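Local structure of tannase (Fusobacterium nucleatum subsp. nucleatum ATCC 25586, 6YQ4) at residues A[28-37]-A[47-58]; A[208-216]-A[354-365]. The protein probably acts as a tannase, a hydrolase of the alpha/beta-hydrolase clan that breaks down gallotannins, and carries a bound magnesium ion. All blocks are in the same frame, centred on the assembly; numbering follows the deposited sequence.

Interaction 1 of 2, residues A[28-37]-A[47-58]; sequences KYRAYENIIY and QNMNIYIPEEYF
R30 pairs with I53 inside an antiparallel beta hairpin, strands 26-36 and 48-54, near one margin of the large mixed sheet; strand 16-21 flanks it on one side and strand 110-114 on the other. Paired backbone bonds support this: R30 N reaches I53 O at 2.8 Å, and Y32 and I51 bond in both directions. Between Y32 and I35 the register slips by one residue, a beta bulge. There N34, in a left-handed backbone conformation, turns its N-H to the side-chain OD1 of N50 (2.7 Å, 154° at the hydrogen), while I35 resumes the ladder with M49.

At the other end the chain of R30 runs extended from CG to NE across F58. Its guanidinium lies flat on the ring, planes 1° apart and centres 3.9 Å apart, with CD making a CH-pi contact on the same face. E55 forms a salt bridge at the guanidinium edge: its OE1 accepts from NE of R30 on the syn side at 2.8 Å, whereas NH1 to OE2 is a weak bond. With a ring across one face and a carboxylate at the edge, the guanidinium is restrained in rotation, and its charge is probably partly balanced by E55.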
loop_
_atom_site.group_PDB
_atom_site.type_symbol
_atom_site.label_atom_id
_atom_site.label_comp_id
_atom_site.label_asym_id
_atom_site.label_seq_id
_atom_site.Cartn_x
_atom_site.Cartn_y
_atom_site.Cartn_z
ATOM N N LYS A 28 -17.519 -24.243 1.213
ATOM C CA LYS A 28 -18.733 -23.729 1.834
ATOM C C LYS A 28 -18.359 -22.806 2.990
ATOM O O LYS A 28 -17.430 -23.091 3.758
ATOM C CB LYS A 28 -19.622 -24.873 2.329
ATOM C CG LYS A 28 -20.180 -25.751 1.209
ATOM C CD LYS A 28 -21.084 -26.864 1.721
ATOM C CE LYS A 28 -22.164 -26.330 2.653
ATOM N NZ LYS A 28 -23.410 -27.177 2.599
ATOM N N TYR A 29 -19.080 -21.694 3.105
ATOM C CA TYR A 29 -18.789 -20.704 4.132
ATOM C C TYR A 29 -20.081 -19.996 4.520
ATOM O O TYR A 29 -21.103 -20.089 3.832
ATOM C CB TYR A 29 -17.724 -19.694 3.661
ATOM C CG TYR A 29 -18.117 -18.937 2.409
ATOM C CD1 TYR A 29 -18.735 -17.691 2.488
ATOM C CD2 TYR A 29 -17.894 -19.481 1.150
ATOM C CE1 TYR A 29 -19.098 -17.005 1.350
ATOM C CE2 TYR A 29 -18.262 -18.804 0.004
ATOM C CZ TYR A 29 -18.865 -17.565 0.110
ATOM O OH TYR A 29 -19.239 -16.889 -1.032
ATOM N N ARG A 30 -20.025 -19.289 5.642
ATOM C CA ARG A 30 -21.134 -18.477 6.125
ATOM C C ARG A 30 -20.776 -17.007 5.957
ATOM O O ARG A 30 -19.761 -16.547 6.492
ATOM C CB ARG A 30 -21.438 -18.779 7.587
ATOM C CG ARG A 30 -22.162 -20.060 7.786
ATOM C CD ARG A 30 -22.527 -20.275 9.253
ATOM N NE ARG A 30 -22.864 -21.677 9.446
ATOM C CZ ARG A 30 -23.564 -22.146 10.466
ATOM N NH1 ARG A 30 -23.826 -23.445 10.531
ATOM N NH2 ARG A 30 -23.995 -21.314 11.412
ATOM N N ALA A 31 -21.625 -16.274 5.250
ATOM C CA ALA A 31 -21.369 -14.885 4.903
ATOM C C ALA A 31 -22.151 -13.967 5.829
ATOM O O ALA A 31 -23.372 -14.112 5.958
ATOM C CB ALA A 31 -21.755 -14.612 3.446
ATOM N N TYR A 32 -21.445 -13.027 6.465
ATOM C CA TYR A 32 -22.040 -11.958 7.273
ATOM C C TYR A 32 -21.773 -10.635 6.550
ATOM O O TYR A 32 -20.746 -9.992 6.745
ATOM C CB TYR A 32 -21.466 -11.961 8.669
ATOM C CG TYR A 32 -21.550 -13.305 9.349
ATOM C CD1 TYR A 32 -22.525 -13.555 10.321
ATOM C CD2 TYR A 32 -20.654 -14.332 9.032
ATOM C CE1 TYR A 32 -22.604 -14.793 10.964
ATOM C CE2 TYR A 32 -20.743 -15.582 9.661
ATOM C CZ TYR A 32 -21.710 -15.797 10.627
ATOM O OH TYR A 32 -21.787 -17.026 11.252
ATOM N N GLU A 33 -22.708 -10.223 5.708
ATOM C CA GLU A 33 -22.406 -9.200 4.725
ATOM C C GLU A 33 -22.825 -7.814 5.197
ATOM O O GLU A 33 -23.860 -7.648 5.849
ATOM C CB GLU A 33 -23.058 -9.545 3.389
ATOM C CG GLU A 33 -22.277 -10.601 2.625
ATOM C CD GLU A 33 -23.164 -11.556 1.841
ATOM O OE1 GLU A 33 -24.338 -11.769 2.240
ATOM O OE2 GLU A 33 -22.670 -12.110 0.833
ATOM N N ASN A 34 -21.971 -6.840 4.885
ATOM C CA ASN A 34 -22.207 -5.402 5.034
ATOM C C ASN A 34 -22.645 -5.024 6.446
ATOM O O ASN A 34 -23.678 -4.402 6.668
ATOM C CB ASN A 34 -23.185 -4.907 3.967
ATOM C CG ASN A 34 -22.770 -5.352 2.569
ATOM O OD1 ASN A 34 -23.321 -6.308 2.012
ATOM N ND2 ASN A 34 -21.732 -4.705 2.027
ATOM N N ILE A 35 -21.785 -5.379 7.390
ATOM C CA ILE A 35 -21.900 -4.980 8.788
ATOM C C ILE A 35 -21.352 -3.564 8.954
ATOM O O ILE A 35 -20.193 -3.294 8.625
ATOM C CB ILE A 35 -21.131 -5.957 9.683
ATOM C CG1 ILE A 35 -21.800 -7.334 9.678
ATOM C CG2 ILE A 35 -20.970 -5.363 11.076
ATOM C CD1 ILE A 35 -20.832 -8.472 9.695
ATOM N N ILE A 36 -22.176 -2.658 9.470
ATOM C CA ILE A 36 -21.659 -1.355 9.873
ATOM C C ILE A 36 -20.779 -1.560 11.101
ATOM O O ILE A 36 -21.255 -2.010 12.147
ATOM C CB ILE A 36 -22.804 -0.369 10.155
ATOM C CG1 ILE A 36 -23.842 -0.394 9.020
ATOM C CG2 ILE A 36 -22.266 1.052 10.330
ATOM C CD1 ILE A 36 -23.322 0.148 7.709
ATOM N N TYR A 37 -19.484 -1.267 10.973
ATOM C CA TYR A 37 -18.514 -1.504 12.047
ATOM C C TYR A 37 -18.239 -0.237 12.846
ATOM O O TYR A 37 -17.125 -0.010 13.326
ATOM C CB TYR A 37 -17.209 -2.084 11.496
ATOM C CG TYR A 37 -16.560 -1.278 10.394
ATOM C CD1 TYR A 37 -15.852 -0.110 10.668
ATOM C CD2 TYR A 37 -16.644 -1.699 9.064
ATOM C CE1 TYR A 37 -15.264 0.626 9.643
ATOM C CE2 TYR A 37 -16.045 -0.988 8.045
ATOM C CZ TYR A 37 -15.365 0.176 8.335
ATOM O OH TYR A 37 -14.791 0.880 7.294
ATOM N N GLN A 47 -18.243 2.530 4.928
ATOM C CA GLN A 47 -17.863 2.095 6.264
ATOM C C GLN A 47 -18.670 0.881 6.694
ATOM O O GLN A 47 -19.318 0.911 7.742
ATOM C CB GLN A 47 -18.045 3.222 7.280
ATOM C CG GLN A 47 -17.280 4.506 6.966
ATOM C CD GLN A 47 -17.576 5.611 7.973
ATOM O OE1 GLN A 47 -18.693 6.133 8.029
ATOM N NE2 GLN A 47 -16.577 5.957 8.791
ATOM N N ASN A 48 -18.658 -0.179 5.894
ATOM C CA ASN A 48 -19.171 -1.473 6.320
ATOM C C ASN A 48 -18.157 -2.555 5.955
ATOM O O ASN A 48 -17.219 -2.318 5.190
ATOM C CB ASN A 48 -20.529 -1.772 5.700
ATOM C CG ASN A 48 -20.440 -2.015 4.215
ATOM O OD1 ASN A 48 -19.973 -3.069 3.769
ATOM N ND2 ASN A 48 -20.899 -1.042 3.430
ATOM N N MET A 49 -18.369 -3.761 6.491
ATOM C CA MET A 49 -17.414 -4.855 6.359
ATOM C C MET A 49 -18.121 -6.194 6.165
ATOM O O MET A 49 -19.138 -6.470 6.805
ATOM C CB MET A 49 -16.516 -4.911 7.588
ATOM C CG MET A 49 -15.674 -6.146 7.703
ATOM S SD MET A 49 -14.518 -5.986 9.095
ATOM C CE MET A 49 -15.634 -5.509 10.420
ATOM N N ASN A 50 -17.557 -7.029 5.290
ATOM C CA ASN A 50 -18.025 -8.389 5.050
ATOM C C ASN A 50 -17.131 -9.368 5.792
ATOM O O ASN A 50 -15.901 -9.298 5.677
ATOM C CB ASN A 50 -17.990 -8.742 3.564
ATOM C CG ASN A 50 -18.955 -7.934 2.751
ATOM O OD1 ASN A 50 -19.987 -7.505 3.250
ATOM N ND2 ASN A 50 -18.629 -7.727 1.481
ATOM N N ILE A 51 -17.745 -10.299 6.512
ATOM C CA ILE A 51 -17.025 -11.328 7.254
ATOM C C ILE A 51 -17.443 -12.692 6.723
ATOM O O ILE A 51 -18.638 -12.999 6.659
ATOM C CB ILE A 51 -17.290 -11.222 8.762
ATOM C CG1 ILE A 51 -16.725 -9.912 9.306
ATOM C CG2 ILE A 51 -16.704 -12.426 9.484
ATOM C CD1 ILE A 51 -16.933 -9.773 10.803
ATOM N N TYR A 52 -16.461 -13.500 6.333
ATOM C CA TYR A 52 -16.686 -14.842 5.816
ATOM C C TYR A 52 -16.005 -15.859 6.721
ATOM O O TYR A 52 -14.816 -15.720 7.041
ATOM C CB TYR A 52 -16.155 -14.963 4.397
ATOM C CG TYR A 52 -16.723 -13.919 3.478
ATOM C CD1 TYR A 52 -18.048 -13.984 3.058
ATOM C CD2 TYR A 52 -15.946 -12.851 3.041
ATOM C CE1 TYR A 52 -18.574 -13.035 2.214
ATOM C CE2 TYR A 52 -16.465 -11.901 2.196
ATOM C CZ TYR A 52 -17.778 -12.001 1.782
ATOM O OH TYR A 52 -18.294 -11.048 0.945
ATOM N N ILE A 53 -16.752 -16.873 7.139
ATOM C CA ILE A 53 -16.208 -17.886 8.037
ATOM C C ILE A 53 -16.423 -19.274 7.438
ATOM O O ILE A 53 -17.550 -19.597 7.021
ATOM C CB ILE A 53 -16.852 -17.781 9.424
ATOM C CG1 ILE A 53 -16.805 -16.335 9.912
ATOM C CG2 ILE A 53 -16.193 -18.766 10.412
ATOM C CD1 ILE A 53 -17.213 -16.191 11.365
ATOM N N PRO A 54 -15.393 -20.121 7.373
ATOM C CA PRO A 54 -15.594 -21.480 6.851
ATOM C C PRO A 54 -16.672 -22.245 7.614
ATOM O O PRO A 54 -16.836 -22.102 8.830
ATOM C CB PRO A 54 -14.218 -22.128 7.012
ATOM C CG PRO A 54 -13.259 -20.972 6.951
ATOM C CD PRO A 54 -13.972 -19.844 7.659
ATOM N N GLU A 55 -17.427 -23.057 6.864
ATOM C CA GLU A 55 -18.535 -23.807 7.438
ATOM C C GLU A 55 -18.055 -24.838 8.450
ATOM O O GLU A 55 -18.788 -25.174 9.388
ATOM C CB GLU A 55 -19.343 -24.462 6.304
ATOM C CG GLU A 55 -20.548 -25.327 6.719
ATOM C CD GLU A 55 -21.654 -24.567 7.443
ATOM O OE1 GLU A 55 -21.598 -23.326 7.512
ATOM O OE2 GLU A 55 -22.593 -25.219 7.950
ATOM N N GLU A 56 -16.830 -25.345 8.281
ATOM C CA GLU A 56 -16.252 -26.282 9.244
ATOM C C GLU A 56 -16.288 -25.741 10.667
ATOM O O GLU A 56 -16.434 -26.514 11.620
ATOM C CB GLU A 56 -14.800 -26.600 8.860
ATOM C CG GLU A 56 -14.640 -27.562 7.690
ATOM C CD GLU A 56 -14.834 -26.903 6.323
ATOM O OE1 GLU A 56 -14.647 -27.613 5.312
ATOM O OE2 GLU A 56 -15.164 -25.695 6.257
ATOM N N TYR A 57 -16.146 -24.426 10.833
ATOM C CA TYR A 57 -16.002 -23.797 12.140
ATOM C C TYR A 57 -17.321 -23.676 12.895
ATOM O O TYR A 57 -17.335 -23.138 14.014
ATOM C CB TYR A 57 -15.348 -22.429 11.966
ATOM C CG TYR A 57 -13.921 -22.526 11.449
ATOM C CD1 TYR A 57 -13.249 -23.747 11.425
ATOM C CD2 TYR A 57 -13.250 -21.405 10.991
ATOM C CE1 TYR A 57 -11.958 -23.841 10.949
ATOM C CE2 TYR A 57 -11.953 -21.487 10.525
ATOM C CZ TYR A 57 -11.314 -22.706 10.503
ATOM O OH TYR A 57 -10.024 -22.779 10.032
ATOM N N PHE A 58 -18.418 -24.167 12.306
ATOM C CA PHE A 58 -19.707 -24.296 12.970
ATOM C C PHE A 58 -20.099 -25.751 13.191
ATOM O O PHE A 58 -21.184 -26.023 13.708
ATOM C CB PHE A 58 -20.783 -23.563 12.160
ATOM C CG PHE A 58 -20.469 -22.117 11.946
ATOM C CD1 PHE A 58 -20.878 -21.162 12.865
ATOM C CD2 PHE A 58 -19.727 -21.710 10.842
ATOM C CE1 PHE A 58 -20.566 -19.827 12.680
ATOM C CE2 PHE A 58 -19.414 -20.374 10.648
ATOM C CZ PHE A 58 -19.844 -19.433 11.565
HETATM O O HOH W 1 -14.558 -24.280 3.851
#

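Interaction 2 of 2, residues A[208-216]-A[354-365]; sequences PITNLENAD and PAFDSLDASSGE
F356 lays one face of its ring over the methyl of A215, whose CB stands 3.7 Å from the ring centroid and 25° off the normal, a CH-pi contact offset toward the CD1-CE1 side of the rim. Two branched side chains approach the same ring obliquely: CG2 of I209 comes to CE2 of F356 at 3.6 Å, and CD2 of L212 lies near CD2 of F356. With CG anti to its carbonyl carbon (chi1 -62°), F356 sends the ring into this apolar patch at the start of helix 212-223. L212 also rests its CD2 on CG of E365, 3.7 Å away, so the aliphatic part of that glutamate continues the patch while its OE1 bonds to a bound glycerol, probably from the crystallisation liquor.

The polar half of the contact belongs to D216. Its two carboxylate oxygens each use the syn lone pair to accept a backbone N-H from consecutive residues: F356 N reaches OD1 at 2.6 Å (167° at the hydrogen) and D357 N reaches OD2 at 3.0 Å. This two-pronged grip fixes the carboxylate's rotation and satisfies both oxygens in a buried setting. A water adds a further link, donating to D216 O and accepting from A355 N.

Within 354-365, S363 OG donates to F356 O at 2.6 Å, in the carbonyl plane, and also accepts from N366 N, tying the N-cap of helix 364-368 to the gripped backbone. The carboxylate of D357 finds its partners elsewhere, OD1 at N366 ND2 and OD2 at T380 OG1 and F379 N. I209, which packs on F356, also has a backbone bond to S166, the putative nucleophile of a GxSxG elbow; the packing thus joins the 354-365 segment to the part of an alpha/beta-hydrolase fold that follows strand 202-206, beside a probable Ser-His-Asp triad.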
loop_
_atom_site.group_PDB
_atom_site.type_symbol
_atom_site.label_atom_id
_atom_site.label_comp_id
_atom_site.label_asym_id
_atom_site.label_seq_id
_atom_site.Cartn_x
_atom_site.Cartn_y
_atom_site.Cartn_z
ATOM N N PRO A 208 3.377 -0.525 -2.144
ATOM C CA PRO A 208 2.735 0.549 -1.373
ATOM C C PRO A 208 3.110 1.916 -1.924
ATOM O O PRO A 208 4.278 2.197 -2.184
ATOM C CB PRO A 208 3.285 0.361 0.050
ATOM C CG PRO A 208 4.549 -0.445 -0.106
ATOM C CD PRO A 208 4.344 -1.300 -1.339
ATOM N N ILE A 209 2.109 2.772 -2.090
ATOM C CA ILE A 209 2.351 4.163 -2.458
ATOM C C ILE A 209 2.340 4.978 -1.172
ATOM O O ILE A 209 1.312 5.587 -0.842
ATOM C CB ILE A 209 1.296 4.685 -3.471
ATOM C CG1 ILE A 209 1.170 3.767 -4.693
ATOM C CG2 ILE A 209 1.567 6.120 -3.925
ATOM C CD1 ILE A 209 2.433 3.555 -5.451
ATOM N N THR A 210 3.460 4.971 -0.423
ATOM C CA THR A 210 3.635 5.709 0.844
ATOM C C THR A 210 4.756 6.731 0.780
ATOM O O THR A 210 5.355 6.976 -0.275
ATOM C CB THR A 210 4.005 4.837 2.052
ATOM O OG1 THR A 210 4.880 3.751 1.674
ATOM C CG2 THR A 210 2.828 4.418 2.845
ATOM N N ASN A 211 5.087 7.259 1.971
ATOM C CA ASN A 211 6.114 8.285 2.124
ATOM C C ASN A 211 5.895 9.426 1.129
ATOM O O ASN A 211 6.846 9.915 0.503
ATOM C CB ASN A 211 7.487 7.670 1.948
ATOM C CG ASN A 211 8.557 8.372 2.736
ATOM O OD1 ASN A 211 8.355 9.484 3.219
ATOM N ND2 ASN A 211 9.717 7.694 2.905
ATOM N N LEU A 212 4.625 9.856 0.993
ATOM C CA LEU A 212 4.220 10.678 -0.155
ATOM C C LEU A 212 5.045 11.956 -0.268
ATOM O O LEU A 212 5.527 12.301 -1.351
ATOM C CB LEU A 212 2.731 11.011 -0.071
ATOM C CG LEU A 212 1.923 9.741 -0.280
ATOM C CD1 LEU A 212 0.451 10.011 -0.130
ATOM C CD2 LEU A 212 2.267 9.162 -1.628
ATOM N N GLU A 213 5.237 12.663 0.843
ATOM C CA GLU A 213 6.007 13.900 0.794
ATOM C C GLU A 213 7.480 13.684 0.429
ATOM O O GLU A 213 8.140 14.652 0.032
ATOM C CB GLU A 213 5.892 14.640 2.142
ATOM C CG GLU A 213 6.533 13.944 3.343
ATOM C CD GLU A 213 5.587 12.976 4.019
ATOM O OE1 GLU A 213 4.683 12.484 3.304
ATOM O OE2 GLU A 213 5.752 12.684 5.240
ATOM N N ASN A 214 8.025 12.457 0.533
ATOM C CA ASN A 214 9.390 12.215 0.051
ATOM C C ASN A 214 9.446 11.435 -1.257
ATOM O O ASN A 214 10.548 11.190 -1.768
ATOM C CB ASN A 214 10.242 11.491 1.103
ATOM C CG ASN A 214 10.418 12.308 2.370
ATOM O OD1 ASN A 214 11.052 13.362 2.350
ATOM N ND2 ASN A 214 9.843 11.832 3.479
ATOM N N ALA A 215 8.311 11.041 -1.823
ATOM C CA ALA A 215 8.364 10.222 -3.031
ATOM C C ALA A 215 8.713 11.003 -4.305
ATOM O O ALA A 215 9.081 10.372 -5.306
ATOM C CB ALA A 215 7.043 9.486 -3.205
ATOM N N ASP A 216 8.637 12.343 -4.295
ATOM C CA ASP A 216 9.040 13.131 -5.466
ATOM C C ASP A 216 10.557 13.160 -5.662
ATOM O O ASP A 216 11.048 12.991 -6.786
ATOM C CB ASP A 216 8.515 14.559 -5.346
ATOM C CG ASP A 216 7.041 14.662 -5.665
ATOM O OD1 ASP A 216 6.588 13.987 -6.627
ATOM O OD2 ASP A 216 6.342 15.412 -4.947
ATOM N N PRO A 354 6.770 17.078 -10.777
ATOM C CA PRO A 354 6.861 16.210 -9.591
ATOM C C PRO A 354 5.773 15.131 -9.578
ATOM O O PRO A 354 4.596 15.438 -9.650
ATOM C CB PRO A 354 6.684 17.187 -8.407
ATOM C CG PRO A 354 6.860 18.564 -9.000
ATOM C CD PRO A 354 6.399 18.460 -10.418
ATOM N N ALA A 355 6.193 13.877 -9.442
ATOM C CA ALA A 355 5.317 12.736 -9.695
ATOM C C ALA A 355 4.128 12.647 -8.729
ATOM O O ALA A 355 3.083 12.103 -9.099
ATOM C CB ALA A 355 6.147 11.447 -9.631
ATOM N N PHE A 356 4.269 13.126 -7.491
ATOM C CA PHE A 356 3.213 13.024 -6.486
ATOM C C PHE A 356 2.633 14.377 -6.088
ATOM O O PHE A 356 1.407 14.549 -6.122
ATOM C CB PHE A 356 3.732 12.266 -5.247
ATOM C CG PHE A 356 4.136 10.852 -5.554
ATOM C CD1 PHE A 356 5.407 10.574 -6.048
ATOM C CD2 PHE A 356 3.233 9.815 -5.418
ATOM C CE1 PHE A 356 5.771 9.302 -6.388
ATOM C CE2 PHE A 356 3.601 8.526 -5.749
ATOM C CZ PHE A 356 4.878 8.267 -6.230
ATOM N N ASP A 357 3.464 15.366 -5.729
ATOM C CA ASP A 357 2.953 16.713 -5.441
ATOM C C ASP A 357 3.113 17.601 -6.681
ATOM O O ASP A 357 4.083 18.368 -6.802
ATOM C CB ASP A 357 3.638 17.324 -4.224
ATOM C CG ASP A 357 2.889 18.546 -3.707
ATOM O OD1 ASP A 357 1.860 18.872 -4.349
ATOM O OD2 ASP A 357 3.295 19.163 -2.680
ATOM N N SER A 358 2.130 17.515 -7.596
ATOM C CA SER A 358 2.131 18.299 -8.837
ATOM C C SER A 358 1.956 19.788 -8.580
ATOM O O SER A 358 1.255 20.202 -7.656
ATOM C CB SER A 358 1.003 17.865 -9.780
ATOM O OG SER A 358 0.794 16.477 -9.748
ATOM N N LEU A 359 2.546 20.596 -9.469
ATOM C CA LEU A 359 2.525 22.051 -9.320
ATOM C C LEU A 359 1.127 22.655 -9.463
ATOM O O LEU A 359 0.888 23.751 -8.948
ATOM C CB LEU A 359 3.462 22.701 -10.338
ATOM C CG LEU A 359 4.946 22.476 -10.081
ATOM C CD1 LEU A 359 5.760 23.449 -10.878
ATOM C CD2 LEU A 359 5.256 22.591 -8.604
ATOM N N ASP A 360 0.210 21.991 -10.162
ATOM C CA ASP A 360 -1.176 22.439 -10.237
ATOM C C ASP A 360 -2.089 21.676 -9.272
ATOM O O ASP A 360 -3.314 21.783 -9.385
ATOM C CB ASP A 360 -1.697 22.316 -11.671
ATOM C CG ASP A 360 -1.820 20.873 -12.130
ATOM O OD1 ASP A 360 -1.127 20.004 -11.564
ATOM O OD2 ASP A 360 -2.597 20.609 -13.073
ATOM N N ALA A 361 -1.512 20.884 -8.357
ATOM C CA ALA A 361 -2.250 20.197 -7.287
ATOM C C ALA A 361 -3.265 19.193 -7.827
ATOM O O ALA A 361 -4.321 18.991 -7.239
ATOM C CB ALA A 361 -2.947 21.198 -6.352
ATOM N N SER A 362 -2.950 18.525 -8.931
ATOM C CA SER A 362 -3.927 17.720 -9.651
ATOM C C SER A 362 -3.703 16.222 -9.523
ATOM O O SER A 362 -4.511 15.448 -10.045
ATOM C CB SER A 362 -3.899 18.086 -11.138
ATOM O OG SER A 362 -2.647 17.685 -11.687
ATOM N N SER A 363 -2.621 15.792 -8.887
ATOM C CA SER A 363 -2.424 14.372 -8.717
ATOM C C SER A 363 -3.495 13.818 -7.787
ATOM O O SER A 363 -4.172 14.561 -7.063
ATOM C CB SER A 363 -1.023 14.076 -8.168
ATOM O OG SER A 363 -1.048 13.939 -6.761
ATOM N N GLY A 364 -3.650 12.495 -7.826
ATOM C CA GLY A 364 -4.550 11.851 -6.894
ATOM C C GLY A 364 -4.120 12.051 -5.456
ATOM O O GLY A 364 -4.963 12.126 -4.552
ATOM N N GLU A 365 -2.796 12.121 -5.219
ATOM C CA GLU A 365 -2.281 12.340 -3.863
ATOM C C GLU A 365 -2.541 13.775 -3.402
ATOM O O GLU A 365 -2.865 14.006 -2.236
ATOM C CB GLU A 365 -0.783 12.028 -3.798
ATOM C CG GLU A 365 -0.422 10.542 -3.816
ATOM C CD GLU A 365 -0.632 9.884 -5.178
ATOM O OE1 GLU A 365 -1.116 8.727 -5.202
ATOM O OE2 GLU A 365 -0.317 10.517 -6.218
HETATM O O HOH W 2 9.161 13.491 -8.998
#

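Interactions 1 and 2 are separate: their centres lie 36 Å apart, their nearest atoms about 19 Å, and the chain's centre falls between them. They are in series along the sequence, the hairpin closing before the second contact opens. The nine-strand sheet relates them, since strand 48-54 belongs to its antiparallel end, whereas segment 208-216 follows the parallel strand 202-206. Each neighbours a different site. The I53 side chain of interaction 1 is about 8 Å from the bound magnesium ion, and the side chain of I51 is about 4 Å from that of M153, one of its ligands. In interaction 2, I209 touches S166 of the probable triad.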